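Local structure of AlkD2 (Streptococcus mutans, 6M9M) at residues A43-Y47 with F74-V79; E89-F95 with R124-L130; V165-R170 with V197-K203. The protein is of unknown function but binds inosine-5'-monophosphate and belongs to the HEAT-like repeat family of DNA glycosylases. All coordinates share one frame; numbering follows the deposited sequence.

Contact 1 (A43-Y47 with F74-V79)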
# COMPACT_ATOMS: atom_id res chain seq x y z
N ALA A 43 0.43 19.38 -0.69
CA ALA A 43 -0.08 18.04 -0.95
C ALA A 43 -1.60 18.03 -1.00
O ALA A 43 -2.20 17.40 -1.88
CB ALA A 43 0.44 17.09 0.13
N PHE A 44 -2.27 18.69 -0.05
CA PHE A 44 -3.73 18.72 -0.07
C PHE A 44 -4.24 19.43 -1.32
O PHE A 44 -5.24 19.00 -1.92
CB PHE A 44 -4.29 19.35 1.19
CG PHE A 44 -4.18 18.47 2.41
CD1 PHE A 44 -4.78 17.23 2.45
CD2 PHE A 44 -3.50 18.90 3.53
CE1 PHE A 44 -4.69 16.43 3.56
CE2 PHE A 44 -3.42 18.11 4.66
CZ PHE A 44 -4.03 16.87 4.67
N LEU A 45 -3.59 20.52 -1.72
CA LEU A 45 -4.04 21.22 -2.92
C LEU A 45 -3.83 20.37 -4.16
O LEU A 45 -4.72 20.28 -5.02
CB LEU A 45 -3.33 22.57 -3.06
CG LEU A 45 -3.91 23.46 -4.16
CD1 LEU A 45 -5.35 23.87 -3.89
CD2 LEU A 45 -3.00 24.69 -4.32
N ALA A 46 -2.68 19.71 -4.26
CA ALA A 46 -2.42 18.86 -5.42
C ALA A 46 -3.38 17.68 -5.47
O ALA A 46 -3.78 17.25 -6.56
CB ALA A 46 -0.97 18.39 -5.41
N TYR A 47 -3.76 17.13 -4.32
CA TYR A 47 -4.66 15.98 -4.29
C TYR A 47 -6.05 16.33 -4.81
O TYR A 47 -6.78 15.44 -5.24
CB TYR A 47 -4.68 15.30 -2.90
CG TYR A 47 -5.46 14.00 -2.98
CD1 TYR A 47 -4.94 12.92 -3.67
CD2 TYR A 47 -6.75 13.89 -2.47
CE1 TYR A 47 -5.67 11.76 -3.85
CE2 TYR A 47 -7.47 12.72 -2.62
CZ TYR A 47 -6.94 11.67 -3.33
OH TYR A 47 -7.67 10.52 -3.50
N PHE A 74 -5.83 10.86 6.54
CA PHE A 74 -6.34 11.23 5.22
C PHE A 74 -6.00 10.17 4.17
O PHE A 74 -6.84 9.84 3.32
CB PHE A 74 -5.80 12.60 4.84
CG PHE A 74 -6.45 13.21 3.63
CD1 PHE A 74 -7.59 13.97 3.75
CD2 PHE A 74 -5.91 13.04 2.37
CE1 PHE A 74 -8.19 14.56 2.64
CE2 PHE A 74 -6.50 13.63 1.26
CZ PHE A 74 -7.64 14.39 1.40
N MET A 75 -4.80 9.61 4.23
CA MET A 75 -4.45 8.49 3.36
C MET A 75 -5.40 7.31 3.58
O MET A 75 -5.94 6.73 2.63
CB MET A 75 -3.01 8.05 3.64
CG MET A 75 -1.92 9.00 3.19
SD MET A 75 -0.30 8.63 3.89
CE MET A 75 -0.09 6.91 3.46
N ARG A 76 -5.59 6.94 4.85
CA ARG A 76 -6.37 5.76 5.21
C ARG A 76 -7.82 5.89 4.75
O ARG A 76 -8.40 4.93 4.23
CB ARG A 76 -6.33 5.58 6.73
CG ARG A 76 -6.96 4.29 7.25
CD ARG A 76 -7.05 4.28 8.78
NE ARG A 76 -8.01 5.28 9.21
CZ ARG A 76 -8.06 5.85 10.40
NH1 ARG A 76 -7.18 5.54 11.33
NH2 ARG A 76 -8.99 6.75 10.65
N ASP A 77 -8.41 7.06 4.96
CA ASP A 77 -9.85 7.20 4.83
C ASP A 77 -10.30 7.98 3.60
O ASP A 77 -11.46 7.82 3.20
CB ASP A 77 -10.42 7.91 6.06
CG ASP A 77 -10.36 7.07 7.31
OD1 ASP A 77 -10.09 5.85 7.22
OD2 ASP A 77 -10.57 7.65 8.39
N GLU A 78 -9.47 8.85 3.03
CA GLU A 78 -9.86 9.67 1.90
C GLU A 78 -9.17 9.29 0.61
O GLU A 78 -9.84 9.11 -0.40
CB GLU A 78 -9.68 11.16 2.19
CG GLU A 78 -10.29 11.62 3.50
CD GLU A 78 -11.79 11.40 3.61
OE1 GLU A 78 -12.47 11.19 2.59
OE2 GLU A 78 -12.28 11.47 4.75
N VAL A 79 -7.84 9.12 0.61
CA VAL A 79 -7.17 8.69 -0.62
C VAL A 79 -7.70 7.33 -1.05
O VAL A 79 -7.78 7.02 -2.25
CB VAL A 79 -5.63 8.70 -0.45
CG1 VAL A 79 -4.97 8.19 -1.71
CG2 VAL A 79 -5.15 10.11 -0.10
O HOH W 1 -10.46 10.39 -2.83
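Phe-44 drives the edge of its ring into the face of Phe-74, an edge-to-face pair with centroids 5.0 Å apart and planes at 85°. The leading atom is CE1 of Phe-44, which sits over the middle of the Phe-74 ring and lies 3.7 Å from Phe-74 CG. On the opposite face of that same ring rests CB of Glu-78, while the polar end of Glu-78 turns off to a salt bridge with Lys-81. Phe-74 is therefore held on both faces. It reaches into the gap because its CG stands anti to the backbone N (chi1 -169°), and Tyr-47 leaves helix 36-47 with the same choice (chi1 -172°). The Tyr-47 and Phe-74 rings meet where Tyr-47 CD2 comes to 3.7 Å from Phe-74 CE2, at the edge of the Phe-74 ring. These aromatics span a wide gap: the short helical segments are nearly parallel but their axes stay 13.5 Å apart, as between non-adjacent helices of a HEAT-like superhelix, and Phe-62 of the intervening helix 52-65 adds its ring to the cluster beside Phe-44 and Phe-74. Further down, Val-79 lays CG2 over one face of Tyr-47, a CH-pi contact 4.2 Å from the ring centroid. The phenol oxygen of Tyr-47 reaches past it to within 3.4 Å of Val-79 CA. There a water, 2.9 Å from Tyr-47 OH and in the plane of its ring, donates to Glu-78 O at 2.8 Å, bridging the phenol to the backbone of 74-79.

Contact 2 (E89-F95 with R124-L130)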
# COMPACT_ATOMS: atom_id res chain seq x y z
N GLU A 89 -2.40 2.44 -6.59
CA GLU A 89 -1.08 1.83 -6.49
C GLU A 89 -0.12 2.73 -5.72
O GLU A 89 0.69 2.25 -4.93
CB GLU A 89 -0.51 1.53 -7.87
CG GLU A 89 -1.27 0.45 -8.64
CD GLU A 89 -1.25 -0.93 -7.98
OE1 GLU A 89 -0.42 -1.20 -7.08
OE2 GLU A 89 -2.10 -1.76 -8.34
N VAL A 90 -0.21 4.05 -5.92
CA VAL A 90 0.65 4.96 -5.16
C VAL A 90 0.28 4.95 -3.69
O VAL A 90 1.16 5.04 -2.83
CB VAL A 90 0.64 6.37 -5.77
CG1 VAL A 90 1.52 7.31 -4.95
CG2 VAL A 90 1.18 6.31 -7.19
N LEU A 91 -1.02 4.82 -3.35
CA LEU A 91 -1.41 4.72 -1.94
C LEU A 91 -0.70 3.56 -1.25
O LEU A 91 -0.24 3.69 -0.11
CB LEU A 91 -2.93 4.59 -1.80
CG LEU A 91 -3.46 4.41 -0.38
CD1 LEU A 91 -3.09 5.58 0.53
CD2 LEU A 91 -4.97 4.19 -0.39
N ALA A 92 -0.61 2.40 -1.91
CA ALA A 92 0.11 1.26 -1.34
C ALA A 92 1.57 1.62 -1.07
O ALA A 92 2.13 1.25 -0.03
CB ALA A 92 -0.01 0.06 -2.28
N LYS A 93 2.21 2.31 -2.02
CA LYS A 93 3.60 2.72 -1.85
C LYS A 93 3.75 3.73 -0.72
O LYS A 93 4.73 3.68 0.04
CB LYS A 93 4.13 3.32 -3.15
CG LYS A 93 4.20 2.33 -4.29
CD LYS A 93 4.60 2.93 -5.61
CE LYS A 93 4.35 1.96 -6.76
NZ LYS A 93 5.23 0.77 -6.65
N ALA A 94 2.80 4.66 -0.61
CA ALA A 94 2.87 5.65 0.46
C ALA A 94 2.66 5.01 1.82
O ALA A 94 3.26 5.44 2.81
CB ALA A 94 1.83 6.74 0.22
N PHE A 95 1.82 3.97 1.90
CA PHE A 95 1.68 3.26 3.16
C PHE A 95 2.97 2.53 3.52
O PHE A 95 3.41 2.56 4.68
CB PHE A 95 0.50 2.28 3.10
CG PHE A 95 0.28 1.59 4.41
CD1 PHE A 95 -0.22 2.30 5.47
CD2 PHE A 95 0.66 0.28 4.60
CE1 PHE A 95 -0.35 1.73 6.72
CE2 PHE A 95 0.52 -0.30 5.86
CZ PHE A 95 0.02 0.43 6.91
N ARG A 124 -6.37 -3.35 0.92
CA ARG A 124 -5.49 -3.75 -0.17
C ARG A 124 -4.21 -2.92 -0.17
O ARG A 124 -3.14 -3.45 -0.50
CB ARG A 124 -6.22 -3.62 -1.51
CG ARG A 124 -5.52 -4.29 -2.71
CD ARG A 124 -4.59 -3.33 -3.43
NE ARG A 124 -4.11 -3.92 -4.68
CZ ARG A 124 -3.25 -3.34 -5.51
NH1 ARG A 124 -2.76 -2.15 -5.22
NH2 ARG A 124 -2.88 -3.95 -6.62
N ALA A 125 -4.28 -1.64 0.20
CA ALA A 125 -3.06 -0.84 0.21
C ALA A 125 -2.03 -1.41 1.17
O ALA A 125 -0.83 -1.44 0.88
CB ALA A 125 -3.36 0.61 0.56
N ALA A 126 -2.49 -1.90 2.32
CA ALA A 126 -1.57 -2.51 3.28
C ALA A 126 -1.06 -3.86 2.79
O ALA A 126 0.15 -4.14 2.87
CB ALA A 126 -2.24 -2.65 4.64
N THR A 127 -1.95 -4.72 2.30
CA THR A 127 -1.50 -6.04 1.86
C THR A 127 -0.53 -5.92 0.69
O THR A 127 0.49 -6.60 0.66
CB THR A 127 -2.68 -6.96 1.49
OG1 THR A 127 -3.44 -6.42 0.41
CG2 THR A 127 -3.58 -7.20 2.71
N GLU A 128 -0.86 -5.08 -0.29
CA GLU A 128 -0.04 -4.94 -1.49
C GLU A 128 1.21 -4.12 -1.23
O GLU A 128 2.29 -4.44 -1.74
CB GLU A 128 -0.86 -4.29 -2.60
CG GLU A 128 -0.16 -4.25 -3.95
CD GLU A 128 -0.08 -5.59 -4.67
OE1 GLU A 128 -0.77 -6.56 -4.25
OE2 GLU A 128 0.65 -5.65 -5.67
N GLY A 129 1.08 -3.04 -0.47
CA GLY A 129 2.19 -2.12 -0.31
C GLY A 129 3.40 -2.72 0.38
O GLY A 129 4.53 -2.33 0.10
N LEU A 130 3.19 -3.69 1.26
CA LEU A 130 4.28 -4.33 1.97
C LEU A 130 4.90 -5.50 1.21
O LEU A 130 5.90 -6.06 1.66
CB LEU A 130 3.84 -4.76 3.37
CG LEU A 130 3.97 -3.69 4.46
CD1 LEU A 130 3.07 -2.50 4.18
CD2 LEU A 130 3.70 -4.31 5.82
O HOH W 2 1.03 -3.54 -7.27
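Ala-92 and Ala-125 pack at the middle of this buried crossing, where two helices of the HEAT-like superhelix meet at 70° with their axes 7.9 Å apart. Small residues make that approach possible. The methyl of Ala-92 settles 3.6 Å from the backbone oxygen Ala-125 O, and Ala-125 CB in turn packs 3.9 Å from Leu-91 CG. Gly-129 has no side chain to hold the backbones apart, and its CA comes to 3.4 Å from Ala-92 O in a CA-H...O contact. Alongside, Phe-95 extends its ring past the 124-130 segment, CG anti to the backbone N (chi1 -177°), and places CE2 against Ala-126 CB; Trp-114 of helix 108-115 meets the same ring from outside the pair.

Toward the outer side, charge takes over from packing. Arg-124, its chain bent at the second torsion (chi2 -91°), presents both terminal nitrogens end-on to Glu-89: NH1 donates to OE1 at 3.1 Å and NH2 to OE2 at 2.9 Å. The grip is not coplanar. OE1 is met from well above the carboxylate plane, whereas OE2 is met on its syn side, closer to that plane. Glu-128 lays its CG over one face of the guanidinium, which helps fix how the group is turned, and its own carboxylate bonds to Ser-164 and Arg-131. Glu-89 also lies near Trp-85 and the bound IMP, so the salt bridge borders the nucleotide site. Between the two acidic side chains sits one water, donating to Glu-89 OE1 at 2.8 Å and to Glu-128 OE2 at 2.7 Å.

Contact 3 (V165-R170 with V197-K203)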
# COMPACT_ATOMS: atom_id res chain seq x y z
N VAL A 165 -3.86 -10.67 -1.30
CA VAL A 165 -3.63 -11.62 -0.21
C VAL A 165 -2.98 -12.88 -0.75
O VAL A 165 -1.96 -13.34 -0.23
CB VAL A 165 -4.96 -11.93 0.49
CG1 VAL A 165 -4.82 -13.09 1.47
CG2 VAL A 165 -5.48 -10.71 1.22
N GLY A 166 -3.58 -13.48 -1.77
CA GLY A 166 -3.03 -14.71 -2.30
C GLY A 166 -1.64 -14.55 -2.87
O GLY A 166 -0.77 -15.40 -2.67
N ASN A 167 -1.41 -13.46 -3.61
CA ASN A 167 -0.09 -13.22 -4.16
C ASN A 167 0.93 -12.84 -3.10
O ASN A 167 2.12 -13.17 -3.25
CB ASN A 167 -0.18 -12.18 -5.27
CG ASN A 167 -0.77 -12.77 -6.54
OD1 ASN A 167 -0.37 -13.84 -6.98
ND2 ASN A 167 -1.74 -12.10 -7.11
N ALA A 168 0.51 -12.18 -2.01
CA ALA A 168 1.44 -11.88 -0.93
C ALA A 168 1.91 -13.16 -0.24
O ALA A 168 3.09 -13.27 0.13
CB ALA A 168 0.80 -10.91 0.06
N LEU A 169 1.02 -14.14 -0.07
CA LEU A 169 1.43 -15.43 0.46
C LEU A 169 2.29 -16.19 -0.54
O LEU A 169 3.24 -16.87 -0.16
CB LEU A 169 0.20 -16.25 0.86
CG LEU A 169 -0.60 -15.73 2.05
CD1 LEU A 169 -1.92 -16.48 2.17
CD2 LEU A 169 0.17 -15.85 3.36
N ARG A 170 1.95 -16.09 -1.84
CA ARG A 170 2.76 -16.71 -2.89
C ARG A 170 4.19 -16.18 -2.85
O ARG A 170 5.14 -16.97 -2.96
CB ARG A 170 2.10 -16.43 -4.24
CG ARG A 170 2.64 -17.19 -5.42
CD ARG A 170 1.98 -16.67 -6.68
NE ARG A 170 2.30 -17.31 -7.95
CZ ARG A 170 1.50 -18.17 -8.59
NH1 ARG A 170 1.86 -18.63 -9.77
NH2 ARG A 170 0.37 -18.59 -8.04
N VAL A 197 -7.95 -17.62 -2.93
CA VAL A 197 -6.69 -17.27 -2.29
C VAL A 197 -5.77 -18.48 -2.24
O VAL A 197 -4.57 -18.37 -2.50
CB VAL A 197 -6.98 -16.71 -0.88
CG1 VAL A 197 -5.69 -16.50 -0.11
CG2 VAL A 197 -7.77 -15.40 -0.97
N TYR A 198 -6.32 -19.65 -1.89
CA TYR A 198 -5.51 -20.86 -1.79
C TYR A 198 -4.81 -21.18 -3.11
O TYR A 198 -3.62 -21.54 -3.11
CB TYR A 198 -6.38 -22.03 -1.35
CG TYR A 198 -5.61 -23.32 -1.17
CD1 TYR A 198 -5.03 -23.61 0.05
CD2 TYR A 198 -5.47 -24.22 -2.20
CE1 TYR A 198 -4.32 -24.79 0.24
CE2 TYR A 198 -4.75 -25.41 -2.03
CZ TYR A 198 -4.18 -25.68 -0.80
OH TYR A 198 -3.47 -26.86 -0.60
N LYS A 199 -5.52 -21.07 -4.23
CA LYS A 199 -4.89 -21.38 -5.51
C LYS A 199 -3.70 -20.47 -5.77
O LYS A 199 -2.64 -20.93 -6.21
CB LYS A 199 -5.88 -21.28 -6.65
CG LYS A 199 -6.87 -22.41 -6.72
CD LYS A 199 -7.82 -22.23 -7.91
CE LYS A 199 -8.75 -23.41 -8.09
NZ LYS A 199 -9.73 -23.49 -6.97
N LEU A 200 -3.84 -19.17 -5.50
CA LEU A 200 -2.73 -18.25 -5.72
C LEU A 200 -1.56 -18.58 -4.80
O LEU A 200 -0.40 -18.54 -5.22
CB LEU A 200 -3.18 -16.82 -5.46
CG LEU A 200 -4.12 -16.23 -6.51
CD1 LEU A 200 -4.75 -14.93 -6.02
CD2 LEU A 200 -3.40 -15.97 -7.83
N ALA A 201 -1.85 -18.90 -3.54
CA ALA A 201 -0.82 -19.05 -2.52
C ALA A 201 -0.05 -20.36 -2.59
O ALA A 201 1.05 -20.45 -2.03
CB ALA A 201 -1.45 -18.92 -1.13
N SER A 202 -0.59 -21.38 -3.27
CA SER A 202 -0.10 -22.74 -3.12
C SER A 202 0.69 -23.27 -4.32
O SER A 202 1.13 -24.43 -4.28
CB SER A 202 -1.29 -23.69 -2.86
OG SER A 202 -2.17 -23.71 -3.97
N LYS A 203 0.93 -22.46 -5.34
CA LYS A 203 1.58 -22.96 -6.56
C LYS A 203 2.93 -23.61 -6.28
O LYS A 203 3.29 -24.60 -6.94
CB LYS A 203 1.74 -21.80 -7.55
CG LYS A 203 2.54 -22.15 -8.81
CD LYS A 203 1.90 -23.24 -9.61
CE LYS A 203 2.46 -23.32 -11.03
NZ LYS A 203 3.94 -23.48 -11.09
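Leu-200 O, in the last turn of helix 192-201, receives the N-H of Arg-170 NH2 at 2.9 Å. The bond runs in the carbonyl plane and onto a lone pair, with a somewhat bent N-H...O angle of 153°. Arg-170 gets there with its chain extended from CG to NE and CG anti to the backbone N (chi1 -169°), which carries the aliphatic part across the same carbonyl: its CG lies 3.3 Å from Leu-200 O, with CB and CD almost as near. The positive charge at this oxygen would be expected to suit the C-terminal end of a helix. Lys-203 lays CB and CG against the guanidinium, CB over one face and 3.5 Å from Arg-170 NH2; beyond CG the lysine bends away, and the two like charges do not touch.

Behind this polar edge, away from the nucleotide-binding residues, the two helices press closely together. Gly-166 presents bare backbone to Leu-200, whose CB rests 3.8 Å from Gly-166 C, and to Val-197, whose CG1 lies 3.9 Å from Gly-166 CA. That valine methyl also meets Val-165 CG1, also at 3.9 Å. Farther along, Leu-169 CB touches Ala-201 CB at 3.7 Å, and Trp-187 packs on both Leu-169 and Val-197. Leu-200 finishes the edge by setting CD2 against the amide oxygen of Asn-167. With axes only 7.5 Å apart and helix directions 27° from parallel, helix 159-175 and the chain's final helix show the close stacking of successive layers seen in HEAT-like repeat proteins.

Overall arrangement
The three contacts follow one another in series along the chain, each closing before the next opens, and each pairs segments separated by a mostly helical span of 26 to 28 residues. Contact 2 sits within about 1 Å of the chain's centre. Contacts 1 and 3 lie on opposite sides of it, their centres about 31 Å apart and their nearest atoms about 16 Å apart. Contact 1 passes into contact 2 where helices 69-79 and 85-102 pack, through Met-75 and Val-79 on Leu-91; the centres of contacts 2 and 3 are about 18 Å apart. Together they stitch helix layers into an elongated all-helical solenoid, with the IMP site nearest contact 2.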